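Local coordinates for glutathione transferase lambda1 (Populus trichocarpa, PDB 4PQH), which binds glutathione, can hold it covalently, and probably transfers it to electrophilic compounds, as glutathione transferases do in detoxification, at residues V13-S18 / L62-A67; A39-I44 / Y175-E180; R46-L51 / V211-Q216. All blocks are in the same frame, centred on the assembly; numbering follows the deposited sequence.

Interaction 1. Residues V13-S18 / L62-A67; sequences VLTSNS and LQDRPA. With GSH (glutathione), chain C.
Ser16 and Asp64 meet side chain to side chain where the loop before strand 28-32 meets the loop that follows strand 55-59 in the thioredoxin-like domain, at the rim of the glutathione site. The Ser16 hydroxyl gives a short bond to the carboxylate, OG to Asp64 OD1 2.5 Å, entering on the syn side and tilted 24° out of the carboxylate plane. With CG anti to the backbone N (chi1 -176°), the Asp64 side chain reaches across to the other loop, and its second oxygen, OD2, lies 3.8 Å from Thr15 CB. A weak backbone bond from Ser16 N to Asp64 O adds a second tie. The Pro66 ring packs on the Thr15 carbonyl, Pro66 CB lying 3.4 Å from Thr15 O. That carbonyl also closes a type I turn from Thr15 to Ser18, inside which Thr15 OG1 accepts from Asn17 N in an ST turn. A water bridges Ser16 O and Ala67 N.

Arg65 leaves this junction, and its guanidinium reaches glutathione. Its chain bends at chi3, and Leu62 CD2 sits over the centre of one guanidinium face. Leu62 O accepts from NH2 of Arg65 on a lone pair, nearly in the guanidinium plane, which helps to fix the rotation of the group. NH1 and NH2 of Arg65 then converge on one carboxylate oxygen of glutathione, O31, each at 3.1 Å.

Interaction 2. Residues A39-I44 / Y175-E180; sequences AQRVWI and YAPFIE
The interface between the thioredoxin-like and all-helical domains of the glutathione transferase fold is built here from two helices, 37-48 and 170-190. Their segments 39-44 and 175-180 run at 129° to each other, with axes 8.7 Å apart at closest approach. Pro177 is the wedge between them. Its ring lies against the Gln40 and Arg41 side chains: Pro177 CB is 3.2 Å from Gln40 OE1, and Pro177 CG is 3.9 Å from Arg41 CG, whose chain crosses it at about a right angle. Ile44 comes to the same ring tip to tip, its CD1 3.8 Å from Pro177 CG. Helix 170-190 is kinked here: Pro177 N has no hydrogen to give, and Phe178 N also lacks the regular helical bond to the turn before.

On one flank of the wedge, Gln40 stretches out with CG anti to the backbone N (chi1 -165°) and hands its NE2 to Glu180 OE1 at 2.9 Å. The bond is fairly straight and lies close to the amide plane, although the amide and carboxylate planes stand 72° apart. Gln40 NE2 also bonds Thr217 OG1 and Glu180 OE1 also bonds Tyr214 OH, while Arg181 NH1 holds Gln40 OE1. On the other flank the Arg41 guanidinium presents a face to Phe178 CE2, offset toward its rim, with NH2 of Arg41 3.4 Å from that carbon. Arg41 NE is held by the carbonyl of Ala174 and NH1 by the hydroxyl of Ser92, itself a glutathione ligand. A buried arginine thus joins the interdomain seam to the glutathione site, in the arrangement of a GST, where an N-terminal-domain helix packs on the helical domain.

Interaction 3. Residues R46-L51 / V211-Q216; sequences RNCKGL and VEAYNQ. Unlike the reference sequence in segment 211-216: Val211 (reference Ile).
Asn47 lies over Ala213, its CB 3.7 Å from the alanine CB and its amide directed past the methyl to the backbone behind it. With CG anti to the carbonyl carbon (chi1 -70°), ND2 of Asn47 reaches the carbonyl of Ala213 at 3.1 Å. The bond is near straight (159°) and uses a lone pair in the carbonyl plane, with Ala213 O close to the plane of the Asn47 amide. The other end of that amide, OD1, takes a weak bond from Arg46 NH1, so both ends have some hold on its rotation. With an alanine here the CB contact would remain, but the Ala213 carbonyl would probably lose its side-chain donor and Arg46 NH1 its weak acceptor.

Ala213 CB fits between the two neighbouring residues of the facing helix, 3.6 Å from Cys48 N. Cys48 comes alongside with its sulfur, SG lying 3.7 Å from the same methyl and 4.4 Å from Val211 CG1, a looser touch at the margin. Residues 46-48 are the last turn of helix 37-48 of the thioredoxin-like domain, and the chain leaves it through a Schellman motif with Gly50 at positive phi. Facing it is the short helix 212-215 near the C-terminus of the chain, with Val211 at its N-cap position. Tyr214 packs instead on Gln40 and Ile44 of the same long helix. At the edge of the contact, Gln216 crosses Asn47 obliquely, the amide planes 70° apart, with OE1 of Gln216 3.9 Å from Asn47 ND2.

In the fold
Interactions 2 and 3 share helix 37-48 and touch each other: interaction 2 is buried near the centre of the chain, interaction 3 takes the end of the helix at the surface, about 11 Å away between centres. Tyr214 joins them, its hydroxyl near Glu180 and its ring against Ile44. Interaction 1 is a surface contact between loops on the far side of the glutathione site, about 22 Å from interaction 2 between centres. Their chemistry follows: a short hydroxyl-carboxylate bond and a water bridge in interaction 1, proline wedging with shared polar groups in interaction 2, and one amide-to-carbonyl bond beside small apolar groups in interaction 3. Arg65 binds glutathione directly; Arg41 reaches the site through Ser92.

Interaction 1. Residues V13-S18 / L62-A67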
loop_
_atom_site.group_PDB
_atom_site.type_symbol
_atom_site.label_atom_id
_atom_site.label_comp_id
_atom_site.label_asym_id
_atom_site.label_seq_id
_atom_site.Cartn_x
_atom_site.Cartn_y
_atom_site.Cartn_z
ATOM N N VAL A 13 4.438 18.800 -3.752
ATOM C CA VAL A 13 3.513 18.654 -2.635
ATOM C C VAL A 13 2.632 19.905 -2.463
ATOM O O VAL A 13 3.136 21.028 -2.428
ATOM C CB VAL A 13 4.291 18.368 -1.334
ATOM C CG1 VAL A 13 3.332 18.136 -0.178
ATOM C CG2 VAL A 13 5.212 17.168 -1.528
ATOM N N LEU A 14 1.319 19.704 -2.367
ATOM C CA LEU A 14 0.379 20.811 -2.200
ATOM C C LEU A 14 0.114 21.092 -0.723
ATOM O O LEU A 14 -0.091 20.175 0.075
ATOM C CB LEU A 14 -0.931 20.529 -2.942
ATOM C CG LEU A 14 -0.770 20.280 -4.445
ATOM C CD1 LEU A 14 -2.110 20.017 -5.117
ATOM C CD2 LEU A 14 -0.053 21.443 -5.105
ATOM N N THR A 15 0.119 22.369 -0.360
ATOM C CA THR A 15 -0.002 22.747 1.041
ATOM C C THR A 15 -1.243 23.593 1.280
ATOM O O THR A 15 -2.077 23.759 0.391
ATOM C CB THR A 15 1.242 23.508 1.515
ATOM O OG1 THR A 15 1.259 24.817 0.927
ATOM C CG2 THR A 15 2.506 22.752 1.118
ATOM N N SER A 16 -1.360 24.137 2.487
ATOM C CA SER A 16 -2.500 24.981 2.829
ATOM C C SER A 16 -2.549 26.229 1.954
ATOM O O SER A 16 -3.597 26.856 1.815
ATOM C CB SER A 16 -2.449 25.385 4.302
ATOM O OG SER A 16 -1.298 26.169 4.571
ATOM N N ASN A 17 -1.411 26.579 1.360
ATOM C CA ASN A 17 -1.320 27.759 0.509
ATOM C C ASN A 17 -1.482 27.451 -0.977
ATOM O O ASN A 17 -1.299 28.325 -1.825
ATOM C CB ASN A 17 0.002 28.496 0.751
ATOM C CG ASN A 17 -0.007 29.314 2.034
ATOM O OD1 ASN A 17 -0.952 29.254 2.822
ATOM N ND2 ASN A 17 1.053 30.086 2.247
ATOM N N SER A 18 -1.825 26.206 -1.292
ATOM C CA SER A 18 -1.989 25.794 -2.682
ATOM C C SER A 18 -3.404 26.047 -3.185
ATOM O O SER A 18 -4.373 25.932 -2.436
ATOM C CB SER A 18 -1.640 24.312 -2.852
ATOM O OG SER A 18 -0.279 24.065 -2.542
ATOM N N LEU A 62 0.287 16.554 4.982
ATOM C CA LEU A 62 -0.702 16.354 6.044
ATOM C C LEU A 62 -0.515 17.253 7.272
ATOM O O LEU A 62 -1.438 17.412 8.068
ATOM C CB LEU A 62 -0.753 14.889 6.475
ATOM C CG LEU A 62 -1.109 13.870 5.388
ATOM C CD1 LEU A 62 -1.114 12.484 5.993
ATOM C CD2 LEU A 62 -2.454 14.183 4.756
ATOM N N GLN A 63 0.668 17.835 7.426
ATOM C CA GLN A 63 0.915 18.743 8.544
ATOM C C GLN A 63 0.530 20.173 8.200
ATOM O O GLN A 63 0.318 21.002 9.083
ATOM C CB GLN A 63 2.380 18.688 8.976
ATOM C CG GLN A 63 2.850 17.308 9.386
ATOM C CD GLN A 63 1.904 16.634 10.364
ATOM O OE1 GLN A 63 1.435 17.250 11.321
ATOM N NE2 GLN A 63 1.614 15.360 10.121
ATOM N N ASP A 64 0.443 20.455 6.908
ATOM C CA ASP A 64 0.107 21.776 6.414
ATOM C C ASP A 64 -0.791 21.592 5.197
ATOM O O ASP A 64 -0.408 21.919 4.075
ATOM C CB ASP A 64 1.390 22.519 6.037
ATOM C CG ASP A 64 1.133 23.947 5.613
ATOM O OD1 ASP A 64 0.023 24.444 5.868
ATOM O OD2 ASP A 64 2.043 24.570 5.030
ATOM N N ARG A 65 -1.984 21.050 5.418
ATOM C CA ARG A 65 -2.791 20.584 4.298
ATOM C C ARG A 65 -3.783 21.610 3.784
ATOM O O ARG A 65 -4.256 22.468 4.535
ATOM C CB ARG A 65 -3.471 19.240 4.614
ATOM C CG ARG A 65 -4.843 19.335 5.240
ATOM C CD ARG A 65 -5.338 17.948 5.616
ATOM N NE ARG A 65 -4.511 17.360 6.664
ATOM C CZ ARG A 65 -4.816 16.250 7.325
ATOM N NH1 ARG A 65 -5.936 15.594 7.046
ATOM N NH2 ARG A 65 -4.001 15.794 8.265
ATOM N N PRO A 66 -4.078 21.538 2.482
ATOM C CA PRO A 66 -5.059 22.430 1.867
ATOM C C PRO A 66 -6.458 22.181 2.413
ATOM O O PRO A 66 -6.915 21.037 2.475
ATOM C CB PRO A 66 -4.993 22.044 0.390
ATOM C CG PRO A 66 -4.430 20.672 0.374
ATOM C CD PRO A 66 -3.459 20.638 1.494
ATOM N N ALA A 67 -7.126 23.256 2.814
ATOM C CA ALA A 67 -8.487 23.170 3.320
ATOM C C ALA A 67 -9.434 22.657 2.243
ATOM O O ALA A 67 -10.450 22.031 2.552
ATOM C CB ALA A 67 -8.951 24.521 3.835
HETATM N N1 GSH C . -8.173 3.157 6.748
HETATM C CA1 GSH C . -7.559 4.179 5.922
HETATM C C1 GSH C . -7.064 3.497 4.680
HETATM O O11 GSH C . -6.833 2.269 4.716
HETATM O O12 GSH C . -6.908 4.143 3.627
HETATM C CB1 GSH C . -6.405 4.853 6.670
HETATM C CG1 GSH C . -5.888 6.109 5.973
HETATM C CD1 GSH C . -4.974 6.874 6.906
HETATM O OE1 GSH C . -4.950 6.533 8.272
HETATM N N2 GSH C . -4.219 7.855 6.405
HETATM C CA2 GSH C . -3.537 8.749 7.334
HETATM C C2 GSH C . -4.086 10.139 7.261
HETATM O O2 GSH C . -4.636 10.618 6.063
HETATM C CB2 GSH C . -2.046 8.834 7.048
HETATM S SG2 GSH C . -1.103 7.368 7.543
HETATM N N3 GSH C . -4.023 10.893 8.355
HETATM C CA3 GSH C . -4.473 12.270 8.294
HETATM C C3 GSH C . -5.534 12.558 9.327
HETATM O O31 GSH C . -5.948 13.725 9.496
HETATM O O32 GSH C . -6.020 11.635 10.018
HETATM O O HOH W 1 -5.761 25.944 2.998
#

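Interaction 2. Residues A39-I44 / Y175-E180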
loop_
_atom_site.group_PDB
_atom_site.type_symbol
_atom_site.label_atom_id
_atom_site.label_comp_id
_atom_site.label_asym_id
_atom_site.label_seq_id
_atom_site.Cartn_x
_atom_site.Cartn_y
_atom_site.Cartn_z
ATOM N N ALA A 39 -1.540 5.161 1.453
ATOM C CA ALA A 39 -1.539 5.755 0.121
ATOM C C ALA A 39 -0.556 5.033 -0.800
ATOM O O ALA A 39 -0.818 4.856 -1.996
ATOM C CB ALA A 39 -1.217 7.248 0.203
ATOM N N GLN A 40 0.572 4.603 -0.241
ATOM C CA GLN A 40 1.562 3.879 -1.025
ATOM C C GLN A 40 0.978 2.603 -1.617
ATOM O O GLN A 40 1.317 2.244 -2.740
ATOM C CB GLN A 40 2.791 3.556 -0.180
ATOM C CG GLN A 40 4.000 3.136 -1.005
ATOM C CD GLN A 40 5.150 2.651 -0.145
ATOM O OE1 GLN A 40 5.065 2.672 1.090
ATOM N NE2 GLN A 40 6.234 2.223 -0.784
ATOM N N ARG A 41 0.101 1.917 -0.885
ATOM C CA ARG A 41 -0.589 0.740 -1.433
ATOM C C ARG A 41 -1.214 1.044 -2.779
ATOM O O ARG A 41 -1.100 0.262 -3.729
ATOM C CB ARG A 41 -1.718 0.304 -0.502
ATOM C CG ARG A 41 -1.283 -0.371 0.786
ATOM C CD ARG A 41 -2.515 -0.729 1.612
ATOM N NE ARG A 41 -2.224 -1.637 2.723
ATOM C CZ ARG A 41 -2.969 -1.756 3.818
ATOM N NH1 ARG A 41 -4.052 -1.003 3.980
ATOM N NH2 ARG A 41 -2.627 -2.632 4.750
ATOM N N VAL A 42 -1.875 2.185 -2.861
ATOM C CA VAL A 42 -2.643 2.531 -4.047
ATOM C C VAL A 42 -1.722 3.030 -5.157
ATOM O O VAL A 42 -1.914 2.729 -6.337
ATOM C CB VAL A 42 -3.738 3.581 -3.714
ATOM C CG1 VAL A 42 -4.707 3.705 -4.868
ATOM C CG2 VAL A 42 -4.503 3.161 -2.456
ATOM N N TRP A 43 -0.698 3.772 -4.763
ATOM C CA TRP A 43 0.325 4.238 -5.685
ATOM C C TRP A 43 1.039 3.040 -6.345
ATOM O O TRP A 43 1.265 3.026 -7.566
ATOM C CB TRP A 43 1.299 5.116 -4.908
ATOM C CG TRP A 43 2.408 5.748 -5.681
ATOM C CD1 TRP A 43 2.633 5.696 -7.029
ATOM C CD2 TRP A 43 3.460 6.542 -5.127
ATOM N NE1 TRP A 43 3.768 6.418 -7.342
ATOM C CE2 TRP A 43 4.291 6.943 -6.189
ATOM C CE3 TRP A 43 3.771 6.961 -3.829
ATOM C CZ2 TRP A 43 5.425 7.734 -5.993
ATOM C CZ3 TRP A 43 4.899 7.746 -3.634
ATOM C CH2 TRP A 43 5.710 8.124 -4.711
ATOM N N ILE A 44 1.391 2.031 -5.549
ATOM C CA ILE A 44 1.999 0.810 -6.087
ATOM C C ILE A 44 1.059 0.145 -7.082
ATOM O O ILE A 44 1.492 -0.305 -8.147
ATOM C CB ILE A 44 2.353 -0.208 -4.978
ATOM C CG1 ILE A 44 3.419 0.347 -4.035
ATOM C CG2 ILE A 44 2.849 -1.506 -5.619
ATOM C CD1 ILE A 44 3.438 -0.356 -2.691
ATOM N N TYR A 175 0.667 -5.401 1.837
ATOM C CA TYR A 175 1.654 -5.536 2.906
ATOM C C TYR A 175 2.963 -4.788 2.681
ATOM O O TYR A 175 3.623 -4.414 3.646
ATOM C CB TYR A 175 1.935 -7.014 3.194
ATOM C CG TYR A 175 0.870 -7.665 4.037
ATOM C CD1 TYR A 175 0.959 -7.633 5.415
ATOM C CD2 TYR A 175 -0.246 -8.279 3.462
ATOM C CE1 TYR A 175 -0.005 -8.201 6.201
ATOM C CE2 TYR A 175 -1.223 -8.854 4.245
ATOM C CZ TYR A 175 -1.096 -8.812 5.621
ATOM O OH TYR A 175 -2.052 -9.373 6.437
ATOM N N ALA A 176 3.350 -4.584 1.420
ATOM C CA ALA A 176 4.651 -3.987 1.117
ATOM C C ALA A 176 4.979 -2.674 1.855
ATOM O O ALA A 176 6.061 -2.555 2.410
ATOM C CB ALA A 176 4.883 -3.857 -0.400
ATOM N N PRO A 177 4.048 -1.697 1.895
ATOM C CA PRO A 177 4.408 -0.450 2.596
ATOM C C PRO A 177 4.624 -0.623 4.095
ATOM O O PRO A 177 5.417 0.099 4.699
ATOM C CB PRO A 177 3.180 0.437 2.361
ATOM C CG PRO A 177 2.607 -0.080 1.056
ATOM C CD PRO A 177 2.742 -1.568 1.227
ATOM N N PHE A 178 3.938 -1.586 4.687
ATOM C CA PHE A 178 4.065 -1.817 6.110
ATOM C C PHE A 178 5.305 -2.616 6.472
ATOM O O PHE A 178 6.023 -2.254 7.407
ATOM C CB PHE A 178 2.761 -2.386 6.646
ATOM C CG PHE A 178 1.643 -1.395 6.553
ATOM C CD1 PHE A 178 1.483 -0.432 7.540
ATOM C CD2 PHE A 178 0.821 -1.357 5.442
ATOM C CE1 PHE A 178 0.501 0.514 7.438
ATOM C CE2 PHE A 178 -0.168 -0.402 5.337
ATOM C CZ PHE A 178 -0.334 0.533 6.351
ATOM N N ILE A 179 5.618 -3.652 5.698
ATOM C CA ILE A 179 6.863 -4.376 5.917
ATOM C C ILE A 179 8.070 -3.460 5.640
ATOM O O ILE A 179 9.071 -3.498 6.359
ATOM C CB ILE A 179 6.893 -5.685 5.105
ATOM C CG1 ILE A 179 5.803 -6.623 5.644
ATOM C CG2 ILE A 179 8.272 -6.327 5.176
ATOM C CD1 ILE A 179 5.672 -7.939 4.893
ATOM N N GLU A 180 7.936 -2.590 4.641
ATOM C CA GLU A 180 8.967 -1.610 4.303
ATOM C C GLU A 180 9.322 -0.728 5.497
ATOM O O GLU A 180 10.475 -0.364 5.685
ATOM C CB GLU A 180 8.481 -0.736 3.142
ATOM C CG GLU A 180 9.365 0.439 2.792
ATOM C CD GLU A 180 8.782 1.289 1.676
ATOM O OE1 GLU A 180 8.254 0.714 0.702
ATOM O OE2 GLU A 180 8.857 2.532 1.759
#

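Interaction 3. Residues R46-L51 / V211-Q216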
loop_
_atom_site.group_PDB
_atom_site.type_symbol
_atom_site.label_atom_id
_atom_site.label_comp_id
_atom_site.label_asym_id
_atom_site.label_seq_id
_atom_site.Cartn_x
_atom_site.Cartn_y
_atom_site.Cartn_z
ATOM N N ARG A 46 -1.343 1.473 -8.973
ATOM C CA ARG A 46 -1.253 2.302 -10.166
ATOM C C ARG A 46 -0.030 1.965 -11.009
ATOM O O ARG A 46 -0.145 1.695 -12.206
ATOM C CB ARG A 46 -1.230 3.777 -9.752
ATOM C CG ARG A 46 -0.724 4.772 -10.799
ATOM C CD ARG A 46 -0.475 6.115 -10.100
ATOM N NE ARG A 46 -0.136 7.242 -10.966
ATOM C CZ ARG A 46 1.106 7.676 -11.182
ATOM N NH1 ARG A 46 2.141 7.044 -10.641
ATOM N NH2 ARG A 46 1.317 8.735 -11.951
ATOM N N ASN A 47 1.142 1.935 -10.384
ATOM C CA ASN A 47 2.367 1.697 -11.132
ATOM C C ASN A 47 2.435 0.290 -11.692
ATOM O O ASN A 47 2.853 0.096 -12.831
ATOM C CB ASN A 47 3.587 1.926 -10.256
ATOM C CG ASN A 47 3.802 3.388 -9.910
ATOM O OD1 ASN A 47 3.005 4.262 -10.262
ATOM N ND2 ASN A 47 4.895 3.657 -9.216
ATOM N N CYS A 48 2.028 -0.692 -10.894
ATOM C CA CYS A 48 2.104 -2.088 -11.324
ATOM C C CYS A 48 1.201 -2.356 -12.514
ATOM O O CYS A 48 1.448 -3.276 -13.298
ATOM C CB CYS A 48 1.735 -3.024 -10.179
ATOM S SG CYS A 48 2.981 -3.136 -8.898
ATOM N N LYS A 49 0.160 -1.551 -12.670
ATOM C CA LYS A 49 -0.748 -1.709 -13.792
ATOM C C LYS A 49 -0.392 -0.803 -14.969
ATOM O O LYS A 49 -1.088 -0.802 -15.981
ATOM C CB LYS A 49 -2.192 -1.487 -13.334
ATOM C CG LYS A 49 -2.681 -2.565 -12.390
ATOM C CD LYS A 49 -4.129 -2.349 -11.967
ATOM C CE LYS A 49 -5.087 -2.790 -13.061
ATOM N NZ LYS A 49 -5.146 -4.279 -13.174
ATOM N N GLY A 50 0.705 -0.060 -14.857
ATOM C CA GLY A 50 1.138 0.828 -15.929
ATOM C C GLY A 50 0.237 2.041 -16.131
ATOM O O GLY A 50 0.084 2.546 -17.241
ATOM N N LEU A 51 -0.340 2.536 -15.042
ATOM C CA LEU A 51 -1.359 3.579 -15.133
ATOM C C LEU A 51 -0.840 4.976 -14.818
ATOM O O LEU A 51 -1.622 5.863 -14.468
ATOM C CB LEU A 51 -2.524 3.237 -14.205
ATOM C CG LEU A 51 -3.254 1.928 -14.532
ATOM C CD1 LEU A 51 -4.212 1.550 -13.417
ATOM C CD2 LEU A 51 -3.994 2.037 -15.859
ATOM N N VAL A 211 10.703 -5.570 -7.946
ATOM C CA VAL A 211 9.564 -5.020 -8.667
ATOM C C VAL A 211 9.724 -3.511 -8.779
ATOM O O VAL A 211 9.524 -2.776 -7.806
ATOM C CB VAL A 211 8.231 -5.356 -7.964
ATOM C CG1 VAL A 211 7.059 -4.721 -8.699
ATOM C CG2 VAL A 211 8.047 -6.869 -7.843
ATOM N N GLU A 212 10.093 -3.054 -9.966
ATOM C CA GLU A 212 10.423 -1.653 -10.185
ATOM C C GLU A 212 9.240 -0.722 -9.905
ATOM O O GLU A 212 9.415 0.381 -9.370
ATOM C CB GLU A 212 10.954 -1.461 -11.610
ATOM C CG GLU A 212 11.584 -0.108 -11.849
ATOM C CD GLU A 212 12.705 0.199 -10.867
ATOM O OE1 GLU A 212 13.345 -0.747 -10.354
ATOM O OE2 GLU A 212 12.948 1.396 -10.611
ATOM N N ALA A 213 8.036 -1.173 -10.244
ATOM C CA ALA A 213 6.831 -0.384 -10.005
ATOM C C ALA A 213 6.657 -0.082 -8.523
ATOM O O ALA A 213 6.155 0.987 -8.151
ATOM C CB ALA A 213 5.610 -1.104 -10.525
ATOM N N TYR A 214 7.064 -1.032 -7.681
ATOM C CA TYR A 214 7.024 -0.841 -6.238
ATOM C C TYR A 214 8.177 0.051 -5.782
ATOM O O TYR A 214 7.973 0.995 -5.017
ATOM C CB TYR A 214 7.066 -2.185 -5.507
ATOM C CG TYR A 214 7.565 -2.061 -4.087
ATOM C CD1 TYR A 214 6.835 -1.364 -3.128
ATOM C CD2 TYR A 214 8.773 -2.622 -3.703
ATOM C CE1 TYR A 214 7.296 -1.244 -1.833
ATOM C CE2 TYR A 214 9.238 -2.508 -2.407
ATOM C CZ TYR A 214 8.494 -1.815 -1.482
ATOM O OH TYR A 214 8.958 -1.682 -0.191
ATOM N N ASN A 215 9.385 -0.241 -6.251
ATOM C CA ASN A 215 10.551 0.570 -5.895
ATOM C C ASN A 215 10.361 2.054 -6.174
ATOM O O ASN A 215 10.845 2.910 -5.422
ATOM C CB ASN A 215 11.795 0.084 -6.634
ATOM C CG ASN A 215 12.210 -1.307 -6.220
ATOM O OD1 ASN A 215 11.981 -1.724 -5.083
ATOM N ND2 ASN A 215 12.824 -2.039 -7.145
ATOM N N GLN A 216 9.652 2.361 -7.254
ATOM C CA GLN A 216 9.420 3.748 -7.630
ATOM C C GLN A 216 8.533 4.502 -6.652
ATOM O O GLN A 216 8.513 5.728 -6.666
ATOM C CB GLN A 216 8.837 3.825 -9.035
ATOM C CG GLN A 216 9.853 3.554 -10.117
ATOM C CD GLN A 216 9.194 3.140 -11.402
ATOM O OE1 GLN A 216 7.970 3.055 -11.478
ATOM N NE2 GLN A 216 10.000 2.865 -12.422
#